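Local coordinates for protein beta-galactosidase (Bacillus circulans subsp. alkalophilus, PDB 3TTY) that hydrolyses beta-galactosides to release galactose, as a TIM-barrel glycoside hydrolase that also binds a zinc ion, at residues N149-Y154 against D227-C232. Residues are numbered along the deposited sequence; the frame is centred on the assembly and turned at random.
Sequences NEYGGY and DSLLEC. With GLA (alpha-D-galactopyranose), chain H.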
ATOM      1  N   ASN A 149      -3.767 -28.741  11.306  1.00 18.10           N
ATOM      2  CA  ASN A 149      -4.234 -27.547  11.987  1.00 15.30           C
ATOM      3  C   ASN A 149      -4.499 -26.451  10.959  1.00 16.21           C
ATOM      4  O   ASN A 149      -3.640 -26.167  10.119  1.00 16.24           O
ATOM      5  CB  ASN A 149      -3.211 -27.050  13.008  1.00 11.84           C
ATOM      6  CG  ASN A 149      -3.790 -25.986  13.927  1.00 16.00           C
ATOM      7  OD1 ASN A 149      -4.690 -26.261  14.716  1.00 15.17           O
ATOM      8  ND2 ASN A 149      -3.286 -24.764  13.820  1.00 18.55           N
ATOM      9  N   GLU A 150      -5.681 -25.847  11.035  1.00 12.86           N
ATOM     10  CA  GLU A 150      -6.100 -24.793  10.102  1.00 18.17           C
ATOM     11  C   GLU A 150      -5.506 -24.908   8.678  1.00 19.11           C
ATOM     12  O   GLU A 150      -4.663 -24.101   8.278  1.00 18.48           O
ATOM     13  CB  GLU A 150      -5.816 -23.396  10.687  1.00 16.33           C
ATOM     14  CG  GLU A 150      -6.566 -23.074  11.970  1.00 16.76           C
ATOM     15  CD  GLU A 150      -6.616 -21.574  12.276  1.00 22.41           C
ATOM     16  OE1 GLU A 150      -5.709 -20.824  11.830  1.00 22.09           O
ATOM     17  OE2 GLU A 150      -7.575 -21.144  12.958  1.00 18.78           O
ATOM     18  N   TYR A 151      -5.936 -25.918   7.929  1.00 16.70           N
ATOM     19  CA  TYR A 151      -5.635 -25.990   6.501  1.00 16.87           C
ATOM     20  C   TYR A 151      -5.958 -24.662   5.789  1.00 18.12           C
ATOM     21  O   TYR A 151      -6.979 -24.032   6.054  1.00 16.11           O
ATOM     22  CB  TYR A 151      -6.461 -27.093   5.863  1.00 17.94           C
ATOM     23  CG  TYR A 151      -6.005 -28.511   6.124  1.00 14.19           C
ATOM     24  CD1 TYR A 151      -4.856 -28.999   5.541  1.00 15.01           C
ATOM     25  CD2 TYR A 151      -6.763 -29.376   6.913  1.00 14.76           C
ATOM     26  CE1 TYR A 151      -4.447 -30.296   5.744  1.00 14.92           C
ATOM     27  CE2 TYR A 151      -6.368 -30.694   7.119  1.00 14.06           C
ATOM     28  CZ  TYR A 151      -5.208 -31.143   6.523  1.00 15.96           C
ATOM     29  OH  TYR A 151      -4.785 -32.439   6.703  1.00 17.10           O
ATOM     30  N   GLY A 152      -5.091 -24.226   4.881  1.00 20.65           N
ATOM     31  CA  GLY A 152      -5.346 -22.967   4.201  1.00 18.68           C
ATOM     32  C   GLY A 152      -4.192 -22.427   3.391  1.00 19.32           C
ATOM     33  O   GLY A 152      -3.096 -22.987   3.411  1.00 19.63           O
ATOM     34  N   GLY A 153      -4.445 -21.333   2.670  1.00 17.49           N
ATOM     35  CA  GLY A 153      -3.458 -20.756   1.776  1.00 14.75           C
ATOM     36  C   GLY A 153      -3.379 -21.506   0.453  1.00 18.77           C
ATOM     37  O   GLY A 153      -3.657 -22.701   0.386  1.00 17.66           O
ATOM     38  N   TYR A 154      -2.985 -20.806  -0.605  1.00 21.72           N
ATOM     39  CA  TYR A 154      -2.856 -21.428  -1.914  1.00 16.38           C
ATOM     40  C   TYR A 154      -1.397 -21.619  -2.270  1.00 20.35           C
ATOM     41  O   TYR A 154      -0.531 -20.915  -1.753  1.00 20.82           O
ATOM     42  CB  TYR A 154      -3.517 -20.575  -2.987  1.00 15.37           C
ATOM     43  CG  TYR A 154      -4.996 -20.474  -2.842  1.00 16.38           C
ATOM     44  CD1 TYR A 154      -5.730 -21.515  -2.299  1.00 15.35           C
ATOM     45  CD2 TYR A 154      -5.672 -19.331  -3.238  1.00 20.32           C
ATOM     46  CE1 TYR A 154      -7.095 -21.421  -2.163  1.00 14.90           C
ATOM     47  CE2 TYR A 154      -7.037 -19.228  -3.100  1.00 18.38           C
ATOM     48  CZ  TYR A 154      -7.744 -20.278  -2.557  1.00 18.39           C
ATOM     49  OH  TYR A 154      -9.116 -20.181  -2.420  1.00 18.43           O
ATOM     50  N   ASP A 227      -9.907 -28.379  -3.121  1.00 15.30           N
ATOM     51  CA  ASP A 227      -9.970 -29.834  -3.271  1.00 16.84           C
ATOM     52  C   ASP A 227      -8.666 -30.529  -2.847  1.00 17.54           C
ATOM     53  O   ASP A 227      -8.718 -31.575  -2.213  1.00 19.23           O
ATOM     54  CB  ASP A 227     -10.309 -30.260  -4.714  1.00 16.05           C
ATOM     55  CG  ASP A 227     -11.743 -29.961  -5.106  1.00 25.44           C
ATOM     56  OD1 ASP A 227     -12.470 -29.338  -4.304  1.00 33.86           O
ATOM     57  OD2 ASP A 227     -12.145 -30.335  -6.236  1.00 29.36           O
ATOM     58  N   SER A 228      -7.519 -29.952  -3.215  1.00 15.58           N
ATOM     59  CA  SER A 228      -6.208 -30.551  -2.941  1.00 19.69           C
ATOM     60  C   SER A 228      -5.918 -30.638  -1.440  1.00 19.24           C
ATOM     61  O   SER A 228      -5.425 -31.653  -0.943  1.00 19.28           O
ATOM     62  CB  SER A 228      -5.078 -29.751  -3.609  1.00 16.86           C
ATOM     63  OG  SER A 228      -5.205 -29.713  -5.016  1.00 22.37           O
ATOM     64  N   LEU A 229      -6.195 -29.551  -0.729  1.00 19.15           N
ATOM     65  CA  LEU A 229      -6.061 -29.550   0.718  1.00 17.14           C
ATOM     66  C   LEU A 229      -7.066 -30.521   1.351  1.00 18.59           C
ATOM     67  O   LEU A 229      -6.740 -31.214   2.315  1.00 21.86           O
ATOM     68  CB  LEU A 229      -6.214 -28.130   1.267  1.00 17.77           C
ATOM     69  CG  LEU A 229      -5.086 -27.180   0.840  1.00 19.86           C
ATOM     70  CD1 LEU A 229      -5.509 -25.726   0.927  1.00 16.45           C
ATOM     71  CD2 LEU A 229      -3.846 -27.424   1.676  1.00 14.93           C
ATOM     72  N   LEU A 230      -8.280 -30.584   0.810  1.00 18.68           N
ATOM     73  CA  LEU A 230      -9.273 -31.528   1.313  1.00 17.20           C
ATOM     74  C   LEU A 230      -8.772 -32.963   1.161  1.00 21.08           C
ATOM     75  O   LEU A 230      -8.952 -33.793   2.059  1.00 20.21           O
ATOM     76  CB  LEU A 230     -10.618 -31.347   0.612  1.00 15.76           C
ATOM     77  CG  LEU A 230     -11.772 -32.222   1.142  1.00 18.39           C
ATOM     78  CD1 LEU A 230     -11.947 -32.097   2.651  1.00 16.96           C
ATOM     79  CD2 LEU A 230     -13.090 -31.886   0.434  1.00 18.18           C
ATOM     80  N   GLU A 231      -8.130 -33.253   0.029  1.00 20.45           N
ATOM     81  CA  GLU A 231      -7.542 -34.568  -0.191  1.00 18.43           C
ATOM     82  C   GLU A 231      -6.547 -34.898   0.923  1.00 20.14           C
ATOM     83  O   GLU A 231      -6.505 -36.025   1.428  1.00 17.49           O
ATOM     84  CB  GLU A 231      -6.846 -34.629  -1.548  1.00 21.37           C
ATOM     85  CG  GLU A 231      -7.783 -34.845  -2.734  1.00 28.48           C
ATOM     86  CD  GLU A 231      -8.575 -36.145  -2.603  1.00 33.57           C
ATOM     87  OE1 GLU A 231      -7.942 -37.203  -2.404  1.00 29.60           O
ATOM     88  OE2 GLU A 231      -9.829 -36.103  -2.675  1.00 35.33           O
ATOM     89  N   CYS A 232      -5.734 -33.921   1.303  1.00 17.47           N
ATOM     90  CA  CYS A 232      -4.802 -34.148   2.409  1.00 20.24           C
ATOM     91  C   CYS A 232      -5.559 -34.534   3.680  1.00 17.10           C
ATOM     92  O   CYS A 232      -5.231 -35.532   4.318  1.00 17.79           O
ATOM     93  CB  CYS A 232      -3.901 -32.933   2.643  1.00 21.11           C
ATOM     94  SG  CYS A 232      -2.759 -32.607   1.268  1.00 15.60           S
TER
HETATM   95  C1  GLA H 677      -5.421 -20.260  15.290  1.00 24.02           C
HETATM   96  C2  GLA H 677      -4.487 -21.487  15.441  1.00 19.21           C
HETATM   97  C3  GLA H 677      -3.892 -21.618  16.854  1.00 19.40           C
HETATM   98  C4  GLA H 677      -3.339 -20.258  17.252  1.00 19.50           C
HETATM   99  C5  GLA H 677      -4.436 -19.199  17.107  1.00 21.87           C
HETATM  100  C6  GLA H 677      -3.878 -17.854  17.588  1.00 18.83           C
HETATM  101  O1  GLA H 677      -6.684 -20.354  15.972  1.00 25.40           O
HETATM  102  O2  GLA H 677      -5.186 -22.680  15.123  1.00 19.74           O
HETATM  103  O3  GLA H 677      -2.820 -22.577  16.898  1.00 16.09           O
HETATM  104  O4  GLA H 677      -2.282 -19.973  16.345  1.00 18.67           O
HETATM  105  O5  GLA H 677      -4.782 -19.068  15.724  1.00 21.74           O
HETATM  106  O6  GLA H 677      -4.950 -16.936  17.837  1.00 19.98           O
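Tyr151 lays its ring against the turn of helix formed by Leu229 and Cys232: Leu229 O sits over one face, 4.2 Å from CE1 and offset toward the rim. Cys232 CB comes up obliquely to Tyr151 CE1, 4.1 Å off. CG of Tyr151 stands anti to the carbonyl carbon (chi1 -76°), which drops the ring from the loop onto the helix. Leu229 reaches back across with both branches. Its CD2 lies 4.3 Å from Tyr151 CD1, and its CD1 meets the backbone at Gly153 O (3.6 Å). No hydrogen bond links the two segments; van der Waals packing joins them, two backbone carbonyl oxygens included. At the backbone angles of Gly152 a side chain would collide with Tyr151 O, which calls for glycine.

At the other end of the loop, Asn149 ND2 donates to O2 of galactose (3.1 Å, 154°). Glu150, extended beyond CG, sets its carboxylate alongside C1, with OE2 3.2 Å from the sugar's O1. An alanine here, lacking the carboxylate, would probably leave a gap beside C1 and O1. Glu307, Glu355 and Arg111 hydrogen-bond the galactose, as Asn149 does. This Asn-Glu pair, just after the fourth barrel strand, 142-146, is consistent with clan GH-A glycosidases. The loop runs on to helix 158-172, packing on the middle of helix 215-243, whose Leu229 also touches Trp265 of helix 262-266.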